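Local coordinates for putative acetyltransferase (PDB 3D9W), which probably transfers acetyl groups from acetyl-coenzyme A to the amino group of arylamines, at residues A[216-220]-A[221-225]; A[206-209]-A[210-214]; A[79-82]-A[83-86]. All blocks are in the same frame, centred on the assembly; numbering follows the deposited sequence.

Interaction 1 (A[216-220]-A[221-225]); sequences SPFTT and RPFLQ
On the way to F223 the chain leaves a helix-like turn, with P217, F218 and T219 in helical backbone angles and T220 N bonded to P217 O at 3.0 Å, and passes through an irregular bend at T220 into an extended strand. The two phenylalanines, F218 and F223, bring the ends of this bend together: F218 CE1 lies 3.8 Å from F223 CD2. Their ring planes are inclined by 35° and the centroids stand 5.9 Å apart, an oblique meeting. With CG anti to the backbone N (chi1 -171°), the F223 ring is turned to meet F218. T219 secures the start of the turn, its hydroxyl OG1 donating to S216 O at 2.8 Å. T220 and R221 run alongside each other, and the arginine's CD passes 3.6 Å from T220 OG1; R221 is an exposed residue whose side chain also touches W284. N53 ties the bend together: its ND2 bonds to the carbonyls of F218 and R221, and its OD1 accepts from F223 N. The stretch thereby links helix 200-212 to strand 223-227, an outermost strand of the four-stranded antiparallel sheet, which pairs with strand 232-236; the F218 ring also meets the ring of Y81, just before helix 82-95.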
# COMPACT_ATOMS: atom_id res chain seq x y z
N SER A 216 -7.26 16.34 3.23
CA SER A 216 -7.15 14.93 2.82
C SER A 216 -8.47 14.16 2.67
O SER A 216 -9.33 14.19 3.56
CB SER A 216 -6.24 14.19 3.82
OG SER A 216 -6.40 12.78 3.74
N PRO A 217 -8.64 13.44 1.55
CA PRO A 217 -9.85 12.65 1.27
C PRO A 217 -9.93 11.38 2.14
O PRO A 217 -11.03 10.88 2.46
CB PRO A 217 -9.70 12.29 -0.21
CG PRO A 217 -8.82 13.39 -0.75
CD PRO A 217 -7.80 13.56 0.34
N PHE A 218 -8.77 10.86 2.51
CA PHE A 218 -8.67 9.65 3.31
C PHE A 218 -9.37 9.72 4.65
O PHE A 218 -9.72 8.70 5.23
CB PHE A 218 -7.20 9.30 3.54
CG PHE A 218 -6.71 8.18 2.68
CD1 PHE A 218 -7.28 7.92 1.43
CD2 PHE A 218 -5.64 7.38 3.11
CE1 PHE A 218 -6.79 6.90 0.62
CE2 PHE A 218 -5.14 6.35 2.31
CZ PHE A 218 -5.72 6.11 1.06
N THR A 219 -9.55 10.94 5.16
CA THR A 219 -10.16 11.15 6.46
C THR A 219 -11.67 11.24 6.37
O THR A 219 -12.38 11.14 7.37
CB THR A 219 -9.67 12.46 7.06
OG1 THR A 219 -9.97 13.52 6.15
CG2 THR A 219 -8.16 12.42 7.30
N THR A 220 -12.17 11.41 5.16
CA THR A 220 -13.60 11.56 4.94
C THR A 220 -14.39 10.25 4.98
O THR A 220 -14.76 9.78 6.06
CB THR A 220 -13.84 12.31 3.63
OG1 THR A 220 -13.36 11.52 2.52
CG2 THR A 220 -13.07 13.65 3.65
N ARG A 221 -14.67 9.66 3.82
CA ARG A 221 -15.43 8.41 3.76
C ARG A 221 -14.58 7.13 3.67
O ARG A 221 -13.37 7.17 3.42
CB ARG A 221 -16.39 8.41 2.57
CG ARG A 221 -15.71 8.46 1.21
CD ARG A 221 -15.92 9.82 0.62
NE ARG A 221 -15.56 9.87 -0.79
CZ ARG A 221 -15.85 10.90 -1.58
NH1 ARG A 221 -16.52 11.95 -1.09
NH2 ARG A 221 -15.47 10.89 -2.86
N PRO A 222 -15.23 5.98 3.87
CA PRO A 222 -14.55 4.69 3.80
C PRO A 222 -13.91 4.48 2.45
O PRO A 222 -14.47 4.85 1.42
CB PRO A 222 -15.69 3.71 4.04
CG PRO A 222 -16.50 4.42 5.01
CD PRO A 222 -16.58 5.81 4.41
N PHE A 223 -12.71 3.91 2.46
CA PHE A 223 -11.99 3.60 1.23
C PHE A 223 -11.24 2.30 1.47
O PHE A 223 -10.19 2.28 2.13
CB PHE A 223 -11.02 4.72 0.86
CG PHE A 223 -10.42 4.55 -0.49
CD1 PHE A 223 -11.20 4.71 -1.63
CD2 PHE A 223 -9.10 4.17 -0.63
CE1 PHE A 223 -10.66 4.48 -2.89
CE2 PHE A 223 -8.55 3.94 -1.88
CZ PHE A 223 -9.34 4.09 -3.01
N LEU A 224 -11.77 1.21 0.94
CA LEU A 224 -11.17 -0.11 1.13
C LEU A 224 -10.77 -0.80 -0.16
O LEU A 224 -11.47 -0.73 -1.18
CB LEU A 224 -12.15 -1.01 1.88
CG LEU A 224 -12.93 -0.39 3.04
CD1 LEU A 224 -13.91 -1.41 3.61
CD2 LEU A 224 -11.96 0.07 4.11
N GLN A 225 -9.64 -1.48 -0.12
CA GLN A 225 -9.19 -2.23 -1.27
C GLN A 225 -8.77 -3.59 -0.75
O GLN A 225 -8.36 -3.72 0.40
CB GLN A 225 -8.00 -1.56 -1.94
CG GLN A 225 -8.25 -0.16 -2.42
CD GLN A 225 -7.04 0.40 -3.11
OE1 GLN A 225 -6.72 0.02 -4.24
NE2 GLN A 225 -6.34 1.31 -2.44

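Interaction 2 (A[206-209]-A[210-214]); sequences GNHF and VSTSP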
# COMPACT_ATOMS: atom_id res chain seq x y z
N GLY A 206 4.08 12.45 6.82
CA GLY A 206 3.17 12.09 5.76
C GLY A 206 1.93 11.42 6.32
O GLY A 206 0.81 11.69 5.87
N ASN A 207 2.13 10.56 7.31
CA ASN A 207 1.02 9.86 7.91
C ASN A 207 0.13 10.77 8.74
O ASN A 207 -1.09 10.58 8.76
CB ASN A 207 1.51 8.71 8.78
CG ASN A 207 0.38 7.85 9.27
OD1 ASN A 207 -0.37 7.28 8.48
ND2 ASN A 207 0.23 7.77 10.59
N HIS A 208 0.72 11.75 9.42
CA HIS A 208 -0.07 12.67 10.22
C HIS A 208 -0.95 13.55 9.33
O HIS A 208 -1.99 14.03 9.76
CB HIS A 208 0.81 13.58 11.07
CG HIS A 208 0.05 14.62 11.82
ND1 HIS A 208 -0.71 14.33 12.94
CD2 HIS A 208 -0.16 15.93 11.56
CE1 HIS A 208 -1.34 15.41 13.34
NE2 HIS A 208 -1.02 16.40 12.52
N PHE A 209 -0.51 13.76 8.10
CA PHE A 209 -1.25 14.57 7.15
C PHE A 209 -2.39 13.75 6.55
O PHE A 209 -3.56 14.13 6.64
CB PHE A 209 -0.32 15.07 6.03
CG PHE A 209 -1.02 15.83 4.95
CD1 PHE A 209 -1.60 15.16 3.87
CD2 PHE A 209 -1.17 17.21 5.03
CE1 PHE A 209 -2.32 15.85 2.89
CE2 PHE A 209 -1.89 17.92 4.06
CZ PHE A 209 -2.47 17.24 2.99
N VAL A 210 -2.04 12.64 5.92
CA VAL A 210 -3.01 11.77 5.29
C VAL A 210 -4.17 11.39 6.20
O VAL A 210 -5.33 11.35 5.77
CB VAL A 210 -2.35 10.45 4.82
CG1 VAL A 210 -3.41 9.38 4.63
CG2 VAL A 210 -1.61 10.68 3.52
N SER A 211 -3.84 11.13 7.46
CA SER A 211 -4.84 10.69 8.43
C SER A 211 -5.57 11.77 9.21
O SER A 211 -6.73 11.58 9.59
CB SER A 211 -4.19 9.73 9.41
OG SER A 211 -3.20 10.41 10.17
N THR A 212 -4.93 12.91 9.46
CA THR A 212 -5.59 13.93 10.26
C THR A 212 -5.85 15.25 9.59
O THR A 212 -6.26 16.20 10.25
CB THR A 212 -4.82 14.20 11.56
OG1 THR A 212 -3.64 14.94 11.27
CG2 THR A 212 -4.44 12.90 12.23
N SER A 213 -5.63 15.34 8.28
CA SER A 213 -5.87 16.61 7.61
C SER A 213 -7.21 16.70 6.89
O SER A 213 -7.69 15.71 6.32
CB SER A 213 -4.78 16.92 6.59
OG SER A 213 -5.12 18.09 5.84
N PRO A 214 -7.83 17.88 6.93
CA PRO A 214 -9.12 18.12 6.27
C PRO A 214 -8.87 18.09 4.77
O PRO A 214 -9.64 17.52 4.01
CB PRO A 214 -9.49 19.52 6.74
CG PRO A 214 -8.90 19.54 8.13
CD PRO A 214 -7.54 18.95 7.90
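S211 and N207 meet one turn apart, the serine hydroxyl folding back onto the helix backbone: OG donates to N207 O at 2.5 Å, and S211 N gives the same carbonyl a second bond of 3.1 Å. Two donors from one residue therefore share a single acceptor. The hydroxyl reaches it because chi1 of 65° tucks OG between the serine's own N and carbonyl carbon. T212 takes a like course one residue on, directing OG1 at H208 O, although the modelled separation is too short to be trusted in detail. The same OG1 sits over one face of the H208 imidazole, 3.1 Å above its plane and nearer the rim at CE1, and the two side chains cross at about a right angle. F209 and S213 form the next pair: S213 CB is placed over the phenyl face as a CH-pi contact, 4.0 Å from the centroid and close to the ring normal. All this is the C-terminal end of helix 200-212, where the S211 hydroxyl bonds to the carbonyl four residues back and that of T212 apparently does the same. V210 N still bonds to G206 O at 3.0 Å, whereas the closing bond, S213 N to F209 O at 2.9 Å, is bent to 134°, and S213 then leaves helical angles. H208 and T212 are exposed residues. N207, which is buried, is fixed by outside partners, OD1 bonding to Y81 OH and ND2 to V62 O, while V210 packs on Y83 and F218. Beyond the helix end, S216 OG bonds to V210 O, and T219 OG1, which already bonds to S216 O, also lies within bonding distance of S213 O, so that the following loop is held against the last turn.

Interaction 3 (A[79-82]-A[83-86]); sequences GGYC and YENA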
# COMPACT_ATOMS: atom_id res chain seq x y z
N GLY A 79 -6.92 -3.91 8.22
CA GLY A 79 -5.86 -3.58 7.29
C GLY A 79 -5.33 -2.20 7.61
O GLY A 79 -5.55 -1.70 8.71
N GLY A 80 -4.63 -1.60 6.65
CA GLY A 80 -4.08 -0.27 6.83
C GLY A 80 -3.80 0.32 5.46
O GLY A 80 -4.02 -0.35 4.46
N TYR A 81 -3.33 1.56 5.40
CA TYR A 81 -3.01 2.13 4.10
C TYR A 81 -1.51 2.12 3.85
O TYR A 81 -0.77 1.43 4.56
CB TYR A 81 -3.62 3.54 3.94
CG TYR A 81 -3.43 4.49 5.07
CD1 TYR A 81 -2.16 4.74 5.59
CD2 TYR A 81 -4.51 5.20 5.60
CE1 TYR A 81 -1.96 5.66 6.60
CE2 TYR A 81 -4.33 6.13 6.61
CZ TYR A 81 -3.06 6.36 7.11
OH TYR A 81 -2.87 7.29 8.10
N CYS A 82 -1.05 2.87 2.86
CA CYS A 82 0.37 2.89 2.50
C CYS A 82 1.40 2.87 3.63
O CYS A 82 2.20 1.94 3.74
CB CYS A 82 0.65 4.06 1.56
SG CYS A 82 0.50 5.71 2.31
N TYR A 83 1.40 3.89 4.48
CA TYR A 83 2.36 3.97 5.57
C TYR A 83 2.33 2.76 6.51
O TYR A 83 3.36 2.20 6.85
CB TYR A 83 2.15 5.25 6.37
CG TYR A 83 2.46 6.53 5.61
CD1 TYR A 83 3.77 6.86 5.27
CD2 TYR A 83 1.44 7.41 5.23
CE1 TYR A 83 4.06 8.03 4.57
CE2 TYR A 83 1.72 8.58 4.53
CZ TYR A 83 3.03 8.88 4.20
OH TYR A 83 3.33 10.04 3.52
N GLU A 84 1.13 2.38 6.93
CA GLU A 84 0.99 1.25 7.83
C GLU A 84 1.57 0.01 7.17
O GLU A 84 2.36 -0.72 7.77
CB GLU A 84 -0.50 1.03 8.14
CG GLU A 84 -1.15 2.16 8.92
CD GLU A 84 -2.67 2.07 8.92
OE1 GLU A 84 -3.28 2.32 7.87
OE2 GLU A 84 -3.25 1.75 9.98
N ASN A 85 1.19 -0.21 5.92
CA ASN A 85 1.66 -1.36 5.17
C ASN A 85 3.16 -1.35 4.92
O ASN A 85 3.84 -2.34 5.16
CB ASN A 85 0.92 -1.45 3.84
CG ASN A 85 -0.21 -2.44 3.87
OD1 ASN A 85 -0.00 -3.62 4.16
ND2 ASN A 85 -1.41 -1.99 3.58
N ALA A 86 3.68 -0.23 4.43
CA ALA A 86 5.11 -0.14 4.13
C ALA A 86 5.96 -0.25 5.39
O ALA A 86 7.02 -0.88 5.38
CB ALA A 86 5.41 1.17 3.40
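The segment from G79 through E84 matches the G-G-x-C-x-E signature of arylamine N-acetyltransferases, in which the cysteine is the acetyl-accepting nucleophile, so C82 is probably that residue here. It stands in the first turn of helix 82-95. Y81 is the N-cap: its carbonyl O accepts from N85 N at 2.9 Å, and C82 O accepts from A86 N at 2.7 Å. E84 turns its carboxylate back to the start of the helix, where OE1 accepts from Y81 N at 2.6 Å. This is the N3-to-N-cap half of a capping box. As modelled, the same oxygen lies over one face of the Y81 ring, whose plane is turned 60° from the carboxylate; the exact place of OE1 is less sure, and the doubt covers both contacts. OE2 forms a salt bridge with K72. With chi1 at 68°, C82 SG swings between its own N and carbonyl carbon and comes over the face of the neighbouring Y83 ring. The sulfur is 4.0 Å from the centroid and 30° off the ring normal, a sulfur-aromatic contact. A cysteine at the start of a helix beside a sheet-borne histidine recalls the papain-like cysteine proteases, the clan to which this family belongs; here C82 touches H119 on strand 117-125. Y83 is wedged between that strand and helix 200-212, meeting T118 and A120 on the first and F203, edge-to-face, on the second. It also touches Y81, CD2 being 4.1 Å from Y81 CE1. N85 brings ND2 near G80 O at an angle too poor for a hydrogen bond; its OD1 bonds to H45 NE2.

The three contacts form a triangle, with centres about 11 Å apart between interactions 1 and 2 and about 13 Å between interaction 3 and each of the others. Y81 joins interaction 3 to both: its OH is 2.5 Å from N207 OD1 in a probable hydrogen bond, and its CD2 is 3.5 Å from F218 CD2. F218 also packs on V210, with CD2 3.4 Å from V210 CG1, so residues 206-214 and 216-225 converge on the residue directly before the probable nucleophile C82. S216 OG, 2.7 Å from V210 O in a probable hydrogen bond, also joins interactions 1 and 2. The helix end and the loop after it pack against Y81, and the helix also against Y83, the two residues on either side of C82 in sequence.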